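Diketoreductase (PDB 4E12) catalyses the NADH-dependent reduction of dicarbonyl compounds and probably interconverts (3S)-3-hydroxyacyl-CoA and 3-oxoacyl-CoA in fatty acid beta-oxidation. Local coordinates at residues T115-N120 / T133-K138; T123-D128 / K185-G190; F139-F144 / E155-T160. One frame throughout, in Å; residues are numbered along the deposited sequence.

Contact 1 (T115-N120 / T133-K138); sequences TIFATN and TGRGDK
Phe117 N donates to Lys138 O at 2.8 Å, nearly in line with the carbonyl, and Arg135 NH1 donates to Thr115 O at 2.9 Å with an N-H...O angle of 161°. Together they fix the return of a beta-alpha-beta crossover in the Rossmann-type NAD-binding domain: strand 116-119 leads into helix 126-133, and residues 134-138 carry the chain back to strand 139-144. Thr115 O lies almost exactly in the guanidinium plane and is met on a lone pair. Two further carbonyls, Pro112 O on NH1 and Ala111 O on NH2, also hold the arginine, so the rotation of its flat end is fixed by several bonds. Arg135 CD makes a CH-pi contact over the Phe117 ring face, 3.8 Å from the centroid. Beyond CD the bend at chi3 (72°) turns NE and the guanidinium over the ring's rim: Phe117 CZ lies under one guanidinium face, 3.6 Å from Arg135 NE, the planes 10° apart. A weaker CA-H...O contact runs from Ile116 CA to Lys138 O. At the helix end Thr133 forms an ST turn, OG1 accepting from Arg135 N at 3.0 Å while also bonding Val130 O. The same side chain meets the ring at its edge, where Thr133 CB lies in the ring plane, 3.8 Å from Phe117 CD2.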
loop_
_atom_site.group_PDB
_atom_site.type_symbol
_atom_site.label_atom_id
_atom_site.label_comp_id
_atom_site.label_asym_id
_atom_site.label_seq_id
_atom_site.Cartn_x
_atom_site.Cartn_y
_atom_site.Cartn_z
ATOM N N THR A 115 -9.014 11.983 -36.152
ATOM C CA THR A 115 -8.301 12.290 -34.911
ATOM C C THR A 115 -8.858 11.631 -33.648
ATOM O O THR A 115 -10.031 11.787 -33.295
ATOM C CB THR A 115 -8.154 13.821 -34.701
ATOM O OG1 THR A 115 -7.450 14.379 -35.823
ATOM C CG2 THR A 115 -7.345 14.120 -33.437
ATOM N N ILE A 116 -7.985 10.904 -32.955
ATOM C CA ILE A 116 -8.320 10.361 -31.643
ATOM C C ILE A 116 -8.049 11.420 -30.586
ATOM O O ILE A 116 -7.021 12.102 -30.640
ATOM C CB ILE A 116 -7.469 9.125 -31.335
ATOM C CG1 ILE A 116 -7.753 8.047 -32.382
ATOM C CG2 ILE A 116 -7.724 8.652 -29.903
ATOM C CD1 ILE A 116 -6.864 6.829 -32.307
ATOM N N PHE A 117 -8.977 11.580 -29.648
ATOM C CA PHE A 117 -8.790 12.523 -28.548
ATOM C C PHE A 117 -8.498 11.756 -27.261
ATOM O O PHE A 117 -9.252 10.860 -26.875
ATOM C CB PHE A 117 -10.045 13.366 -28.291
ATOM C CG PHE A 117 -10.437 14.286 -29.424
ATOM C CD1 PHE A 117 -9.563 14.565 -30.468
ATOM C CD2 PHE A 117 -11.694 14.873 -29.433
ATOM C CE1 PHE A 117 -9.934 15.419 -31.509
ATOM C CE2 PHE A 117 -12.079 15.729 -30.473
ATOM C CZ PHE A 117 -11.198 16.001 -31.508
ATOM N N ALA A 118 -7.429 12.122 -26.570
ATOM C CA ALA A 118 -7.177 11.512 -25.268
ATOM C C ALA A 118 -6.959 12.590 -24.205
ATOM O O ALA A 118 -6.163 13.515 -24.397
ATOM C CB ALA A 118 -5.971 10.580 -25.364
ATOM N N THR A 119 -7.675 12.475 -23.091
ATOM C CA THR A 119 -7.518 13.389 -21.959
ATOM C C THR A 119 -6.544 12.810 -20.925
ATOM O O THR A 119 -6.549 11.600 -20.683
ATOM C CB THR A 119 -8.894 13.658 -21.273
ATOM O OG1 THR A 119 -8.714 14.514 -20.142
ATOM C CG2 THR A 119 -9.555 12.353 -20.836
ATOM N N ASN A 120 -5.703 13.662 -20.331
ATOM C CA ASN A 120 -4.775 13.226 -19.287
ATOM C C ASN A 120 -5.362 13.546 -17.911
ATOM O O ASN A 120 -4.675 13.419 -16.892
ATOM C CB ASN A 120 -3.405 13.925 -19.459
ATOM C CG ASN A 120 -2.405 13.537 -18.381
ATOM O OD1 ASN A 120 -2.190 12.352 -18.110
ATOM N ND2 ASN A 120 -1.801 14.536 -17.748
ATOM N N THR A 133 -16.846 16.474 -27.239
ATOM C CA THR A 133 -15.933 16.081 -28.299
ATOM C C THR A 133 -16.634 16.010 -29.643
ATOM O O THR A 133 -16.085 16.447 -30.656
ATOM C CB THR A 133 -15.260 14.721 -28.045
ATOM O OG1 THR A 133 -16.236 13.675 -28.103
ATOM C CG2 THR A 133 -14.573 14.713 -26.692
ATOM N N GLY A 134 -17.838 15.450 -29.655
ATOM C CA GLY A 134 -18.526 15.228 -30.912
ATOM C C GLY A 134 -18.053 13.962 -31.587
ATOM O O GLY A 134 -18.467 13.640 -32.703
ATOM N N ARG A 135 -17.148 13.255 -30.917
ATOM C CA ARG A 135 -16.677 11.969 -31.399
ATOM C C ARG A 135 -16.438 10.993 -30.248
ATOM O O ARG A 135 -15.300 10.622 -29.955
ATOM C CB ARG A 135 -15.433 12.130 -32.282
ATOM C CG ARG A 135 -14.220 12.767 -31.615
ATOM C CD ARG A 135 -13.087 12.966 -32.636
ATOM N NE ARG A 135 -13.395 14.037 -33.586
ATOM C CZ ARG A 135 -12.610 14.413 -34.592
ATOM N NH1 ARG A 135 -11.454 13.808 -34.799
ATOM N NH2 ARG A 135 -12.983 15.403 -35.396
ATOM N N GLY A 136 -17.520 10.577 -29.598
ATOM C CA GLY A 136 -17.406 9.663 -28.475
ATOM C C GLY A 136 -16.707 8.347 -28.772
ATOM O O GLY A 136 -16.132 7.730 -27.871
ATOM N N ASP A 137 -16.758 7.891 -30.017
ATOM C CA ASP A 137 -16.107 6.634 -30.380
ATOM C C ASP A 137 -14.590 6.796 -30.439
ATOM O O ASP A 137 -13.848 5.808 -30.496
ATOM C CB ASP A 137 -16.620 6.117 -31.725
ATOM C CG ASP A 137 -16.419 7.117 -32.846
ATOM O OD1 ASP A 137 -16.906 8.266 -32.723
ATOM O OD2 ASP A 137 -15.755 6.758 -33.840
ATOM N N LYS A 138 -14.132 8.044 -30.414
ATOM C CA LYS A 138 -12.713 8.335 -30.565
ATOM C C LYS A 138 -12.152 9.113 -29.383
ATOM O O LYS A 138 -11.103 9.747 -29.512
ATOM C CB LYS A 138 -12.466 9.121 -31.861
ATOM C CG LYS A 138 -12.742 8.346 -33.145
ATOM C CD LYS A 138 -12.479 9.219 -34.356
ATOM C CE LYS A 138 -12.572 8.436 -35.658
ATOM N NZ LYS A 138 -11.487 7.424 -35.772
#

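Contact 2 (T123-D128 / K185-G190); sequences TLLPSD and KKEKAG
Polar contacts centre on Glu187, whose carboxylate faces the backbone and side chain of Ser127 in the first turn of helix 126-133. This helix belongs to the Rossmann-type NAD-binding domain; its partner, residues 185-190, is the loop from strand 180-183, at one margin of the sheet, to helix 193-209. Ser127 N donates to Glu187 OE2 at 2.8 Å, meeting it on the syn side, 19° out of the carboxylate plane; the N-H...O angle of 141° makes the bond noticeably bent. Ser127 OG also donates to Glu187 OE1, but the modelled 2.5 Å is very short and its exact length is doubtful. If both bonds hold, the carboxylate would have little freedom to turn. The amide of Ser127, near the start of a helix, would tend to favour a charged Glu187.

Bonds within each segment shape the two partners. Leu125 N donates to Asp128 OD2 at 3.1 Å, from above the carboxylate plane. In the other segment, Lys188 NZ curls back to Ala189 O and is also bonded to Ser195 OG.

Packing is lighter. Glu187 runs extended beyond CG (chi2 -169°), its chain sliding past the Pro126 ring in the opposite direction, and Thr159 touches Pro126, Ser127 and Glu187. Lys188 also packs on Glu206 of the second subunit. A single leucine branch makes the apolar contact: Leu125 CD2 rests 3.7 Å from Ala189 CA and 4.1 Å from Ala189 CB.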
loop_
_atom_site.group_PDB
_atom_site.type_symbol
_atom_site.label_atom_id
_atom_site.label_comp_id
_atom_site.label_asym_id
_atom_site.label_seq_id
_atom_site.Cartn_x
_atom_site.Cartn_y
_atom_site.Cartn_z
ATOM N N THR A 123 -8.822 14.742 -12.598
ATOM C CA THR A 123 -9.962 15.127 -11.770
ATOM C C THR A 123 -11.294 14.963 -12.497
ATOM O O THR A 123 -12.354 14.972 -11.868
ATOM C CB THR A 123 -9.857 16.587 -11.317
ATOM O OG1 THR A 123 -9.955 17.443 -12.461
ATOM C CG2 THR A 123 -8.530 16.829 -10.629
ATOM N N LEU A 124 -11.248 14.828 -13.815
ATOM C CA LEU A 124 -12.461 14.707 -14.611
ATOM C C LEU A 124 -12.531 13.387 -15.354
ATOM O O LEU A 124 -11.538 12.922 -15.920
ATOM C CB LEU A 124 -12.562 15.871 -15.591
ATOM C CG LEU A 124 -13.064 17.171 -14.968
ATOM C CD1 LEU A 124 -12.678 18.400 -15.779
ATOM C CD2 LEU A 124 -14.577 17.049 -14.793
ATOM N N LEU A 125 -13.711 12.785 -15.343
ATOM C CA LEU A 125 -13.947 11.536 -16.049
ATOM C C LEU A 125 -14.213 11.766 -17.534
ATOM O O LEU A 125 -14.780 12.789 -17.922
ATOM C CB LEU A 125 -15.156 10.815 -15.440
ATOM C CG LEU A 125 -15.050 10.358 -13.987
ATOM C CD1 LEU A 125 -16.339 9.656 -13.599
ATOM C CD2 LEU A 125 -13.886 9.381 -13.873
ATOM N N PRO A 126 -13.789 10.824 -18.389
ATOM C CA PRO A 126 -14.051 10.989 -19.820
ATOM C C PRO A 126 -15.545 11.126 -20.100
ATOM O O PRO A 126 -15.957 11.742 -21.087
ATOM C CB PRO A 126 -13.459 9.722 -20.437
ATOM C CG PRO A 126 -12.377 9.324 -19.471
ATOM C CD PRO A 126 -12.924 9.656 -18.116
ATOM N N SER A 127 -16.357 10.576 -19.205
ATOM C CA SER A 127 -17.799 10.761 -19.277
ATOM C C SER A 127 -18.211 12.192 -18.997
ATOM O O SER A 127 -19.206 12.664 -19.549
ATOM C CB SER A 127 -18.519 9.810 -18.330
ATOM O OG SER A 127 -18.396 8.489 -18.805
ATOM N N ASP A 128 -17.465 12.884 -18.142
ATOM C CA ASP A 128 -17.737 14.292 -17.860
ATOM C C ASP A 128 -17.530 15.156 -19.102
ATOM O O ASP A 128 -18.089 16.251 -19.206
ATOM C CB ASP A 128 -16.841 14.816 -16.725
ATOM C CG ASP A 128 -17.177 14.205 -15.377
ATOM O OD1 ASP A 128 -18.301 13.695 -15.224
ATOM O OD2 ASP A 128 -16.319 14.232 -14.465
ATOM N N LYS A 185 -11.007 -1.375 -17.899
ATOM C CA LYS A 185 -12.088 -1.956 -18.688
ATOM C C LYS A 185 -13.377 -1.144 -18.554
ATOM O O LYS A 185 -14.287 -1.259 -19.379
ATOM C CB LYS A 185 -12.302 -3.425 -18.280
ATOM C CG LYS A 185 -11.080 -4.297 -18.573
ATOM C CD LYS A 185 -11.165 -5.688 -17.962
ATOM C CE LYS A 185 -9.895 -6.484 -18.282
ATOM N NZ LYS A 185 -9.888 -7.844 -17.671
ATOM N N LYS A 186 -13.437 -0.316 -17.519
ATOM C CA LYS A 186 -14.576 0.549 -17.262
ATOM C C LYS A 186 -14.052 1.816 -16.602
ATOM O O LYS A 186 -12.963 1.813 -16.025
ATOM C CB LYS A 186 -15.543 -0.106 -16.270
ATOM C CG LYS A 186 -16.182 -1.401 -16.707
ATOM C CD LYS A 186 -17.206 -1.845 -15.665
ATOM C CE LYS A 186 -17.892 -3.144 -16.061
ATOM N NZ LYS A 186 -18.898 -3.580 -15.048
ATOM N N GLU A 187 -14.821 2.893 -16.657
ATOM C CA GLU A 187 -14.410 4.097 -15.948
ATOM C C GLU A 187 -14.301 3.891 -14.451
ATOM O O GLU A 187 -15.063 3.132 -13.842
ATOM C CB GLU A 187 -15.351 5.258 -16.195
ATOM C CG GLU A 187 -15.249 5.886 -17.540
ATOM C CD GLU A 187 -16.022 7.171 -17.565
ATOM O OE1 GLU A 187 -17.173 7.170 -17.078
ATOM O OE2 GLU A 187 -15.470 8.186 -18.028
ATOM N N LYS A 188 -13.354 4.605 -13.872
ATOM C CA LYS A 188 -13.130 4.617 -12.444
ATOM C C LYS A 188 -12.390 5.902 -12.107
ATOM O O LYS A 188 -11.302 6.158 -12.629
ATOM C CB LYS A 188 -12.293 3.396 -12.037
ATOM C CG LYS A 188 -11.906 3.345 -10.559
ATOM C CD LYS A 188 -13.101 3.113 -9.639
ATOM C CE LYS A 188 -12.693 3.189 -8.181
ATOM N NZ LYS A 188 -12.291 4.574 -7.816
ATOM N N ALA A 189 -12.981 6.722 -11.249
ATOM C CA ALA A 189 -12.301 7.924 -10.808
ATOM C C ALA A 189 -11.022 7.522 -10.098
ATOM O O ALA A 189 -11.029 6.614 -9.264
ATOM C CB ALA A 189 -13.184 8.723 -9.866
ATOM N N GLY A 190 -9.942 8.219 -10.420
ATOM C CA GLY A 190 -8.634 7.876 -9.887
ATOM C C GLY A 190 -7.976 6.708 -10.599
ATOM O O GLY A 190 -6.918 6.236 -10.178
#

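Contact 3 (F139-F144 / E155-T160); sequences FLALHF and EVMGTT
His143, predicted to be important for catalytic activity, is paired with Glu155. His143 ND1 donates to Glu155 OE1 at 2.9 Å with an N-H...O angle of 166°, the oxygen lying at the ring edge. With CG anti to the backbone N (chi1 -175°), the His143 ring runs beside the Glu155 side chain, ring and carboxylate planes 29° apart. His143 NE2 bonds Ser122 OG, a residue seen to bind NAD(+), while Glu155 OE2 takes the backbone amides of Val192 and Leu193. The carboxylate is thus gripped at both oxygens and, with Ser122 OG on NE2 and the stacked Tyr191 ring, fixes the turn of the imidazole.

Both residues belong to an antiparallel hairpin of strands 139-144 and 153-158 in the sheet of the NAD-binding domain. They form one hydrogen-bonded pair, Ala141 and Met157 another: His143 N to Glu155 O is 2.9 Å and Met157 N to Ala141 O also 2.9 Å. Between them Leu142 faces Val156 in a non-hydrogen-bonded pair, on the face covered by helix 164-176. There Leu142 CD1 meets Val156 CG2 at 3.7 Å. A water links Phe139 O to Thr159 OG1 in the loop after the strand, 2.7 Å from each.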
loop_
_atom_site.group_PDB
_atom_site.type_symbol
_atom_site.label_atom_id
_atom_site.label_comp_id
_atom_site.label_asym_id
_atom_site.label_seq_id
_atom_site.Cartn_x
_atom_site.Cartn_y
_atom_site.Cartn_z
ATOM N N PHE A 139 -12.848 9.078 -28.248
ATOM C CA PHE A 139 -12.423 9.810 -27.064
ATOM C C PHE A 139 -12.184 8.841 -25.912
ATOM O O PHE A 139 -12.989 7.943 -25.659
ATOM C CB PHE A 139 -13.477 10.835 -26.661
ATOM C CG PHE A 139 -13.116 11.629 -25.453
ATOM C CD1 PHE A 139 -13.930 11.625 -24.325
ATOM C CD2 PHE A 139 -11.948 12.391 -25.439
ATOM C CE1 PHE A 139 -13.597 12.364 -23.196
ATOM C CE2 PHE A 139 -11.602 13.138 -24.319
ATOM C CZ PHE A 139 -12.431 13.125 -23.187
ATOM N N LEU A 140 -11.059 9.007 -25.230
ATOM C CA LEU A 140 -10.779 8.233 -24.033
ATOM C C LEU A 140 -9.786 8.963 -23.152
ATOM O O LEU A 140 -9.385 10.092 -23.449
ATOM C CB LEU A 140 -10.281 6.824 -24.388
ATOM C CG LEU A 140 -9.201 6.685 -25.467
ATOM C CD1 LEU A 140 -7.949 7.462 -25.098
ATOM C CD2 LEU A 140 -8.884 5.218 -25.708
ATOM N N ALA A 141 -9.405 8.331 -22.053
ATOM C CA ALA A 141 -8.388 8.915 -21.198
ATOM C C ALA A 141 -7.097 8.156 -21.393
ATOM O O ALA A 141 -7.113 6.930 -21.521
ATOM C CB ALA A 141 -8.816 8.867 -19.741
ATOM N N LEU A 142 -5.995 8.902 -21.448
ATOM C CA LEU A 142 -4.645 8.363 -21.436
ATOM C C LEU A 142 -3.910 9.135 -20.354
ATOM O O LEU A 142 -3.539 10.297 -20.545
ATOM C CB LEU A 142 -3.973 8.584 -22.797
ATOM C CG LEU A 142 -2.600 7.927 -22.972
ATOM C CD1 LEU A 142 -2.784 6.409 -22.893
ATOM C CD2 LEU A 142 -1.984 8.329 -24.302
ATOM N N HIS A 143 -3.706 8.478 -19.220
ATOM C CA HIS A 143 -3.291 9.138 -17.999
ATOM C C HIS A 143 -1.875 8.732 -17.648
ATOM O O HIS A 143 -1.575 7.548 -17.478
ATOM C CB HIS A 143 -4.252 8.769 -16.873
ATOM C CG HIS A 143 -3.989 9.489 -15.582
ATOM N ND1 HIS A 143 -3.629 8.830 -14.428
ATOM C CD2 HIS A 143 -4.030 10.806 -15.269
ATOM C CE1 HIS A 143 -3.459 9.711 -13.455
ATOM N NE2 HIS A 143 -3.696 10.917 -13.940
ATOM N N PHE A 144 -1.017 9.736 -17.565
ATOM C CA PHE A 144 0.405 9.584 -17.256
ATOM C C PHE A 144 0.689 9.943 -15.796
ATOM O O PHE A 144 -0.151 10.526 -15.106
ATOM C CB PHE A 144 1.206 10.535 -18.145
ATOM C CG PHE A 144 1.090 10.236 -19.604
ATOM C CD1 PHE A 144 -0.036 10.628 -20.323
ATOM C CD2 PHE A 144 2.108 9.559 -20.268
ATOM C CE1 PHE A 144 -0.140 10.346 -21.687
ATOM C CE2 PHE A 144 2.009 9.279 -21.616
ATOM C CZ PHE A 144 0.887 9.670 -22.328
ATOM N N GLU A 155 -2.249 4.843 -18.018
ATOM C CA GLU A 155 -3.551 4.270 -17.725
ATOM C C GLU A 155 -4.556 4.651 -18.780
ATOM O O GLU A 155 -4.866 5.835 -18.951
ATOM C CB GLU A 155 -4.031 4.738 -16.358
ATOM C CG GLU A 155 -3.166 4.164 -15.237
ATOM C CD GLU A 155 -3.470 4.752 -13.865
ATOM O OE1 GLU A 155 -3.452 5.991 -13.724
ATOM O OE2 GLU A 155 -3.723 3.971 -12.925
ATOM N N VAL A 156 -5.059 3.638 -19.473
ATOM C CA VAL A 156 -5.975 3.821 -20.591
ATOM C C VAL A 156 -7.391 3.539 -20.129
ATOM O O VAL A 156 -7.680 2.463 -19.604
ATOM C CB VAL A 156 -5.645 2.864 -21.753
ATOM C CG1 VAL A 156 -6.600 3.109 -22.929
ATOM C CG2 VAL A 156 -4.194 3.052 -22.192
ATOM N N MET A 157 -8.281 4.502 -20.325
ATOM C CA MET A 157 -9.625 4.371 -19.794
ATOM C C MET A 157 -10.614 5.115 -20.683
ATOM O O MET A 157 -10.576 6.345 -20.763
ATOM C CB MET A 157 -9.642 4.957 -18.378
ATOM C CG MET A 157 -10.906 4.737 -17.578
ATOM S SD MET A 157 -10.775 5.477 -15.937
ATOM C CE MET A 157 -11.092 7.190 -16.344
ATOM N N GLY A 158 -11.497 4.371 -21.342
ATOM C CA GLY A 158 -12.502 4.998 -22.184
ATOM C C GLY A 158 -13.883 5.051 -21.564
ATOM O O GLY A 158 -14.055 4.765 -20.374
ATOM N N THR A 159 -14.875 5.427 -22.367
ATOM C CA THR A 159 -16.266 5.380 -21.924
ATOM C C THR A 159 -16.929 4.196 -22.613
ATOM O O THR A 159 -16.294 3.488 -23.400
ATOM C CB THR A 159 -17.058 6.643 -22.347
ATOM O OG1 THR A 159 -17.190 6.653 -23.772
ATOM C CG2 THR A 159 -16.334 7.907 -21.911
ATOM N N THR A 160 -18.205 3.983 -22.317
ATOM C CA THR A 160 -18.992 2.961 -22.993
ATOM C C THR A 160 -19.074 3.255 -24.496
ATOM O O THR A 160 -19.309 2.355 -25.306
ATOM C CB THR A 160 -20.418 2.912 -22.409
ATOM O OG1 THR A 160 -21.016 4.212 -22.508
ATOM C CG2 THR A 160 -20.379 2.497 -20.948
HETATM O O HOH W 1 -15.654 8.224 -25.264
#

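From the N terminus, contact 1 opens at residues 115-120. Contact 2 opens at 123-128, inside the loop that contact 1 then closes at 133-138 around helix 126-133, so the two cross. Contact 3 begins directly after, pairing 139-144 with 155-160; it follows contact 1 in series and is nested within the longer loop that contact 2 closes at 185-190. Contacts 1 and 3 share the sheet through neighbouring strands 116-119 and 139-144, with Thr119 O 2.9 Å from Leu142 N, a probable hydrogen bond. Contact 2 ties the start of the crossover helix to the loop after strand 180-183, and borders contact 3 where Pro126 CD packs 3.5 Å from Met157 CE.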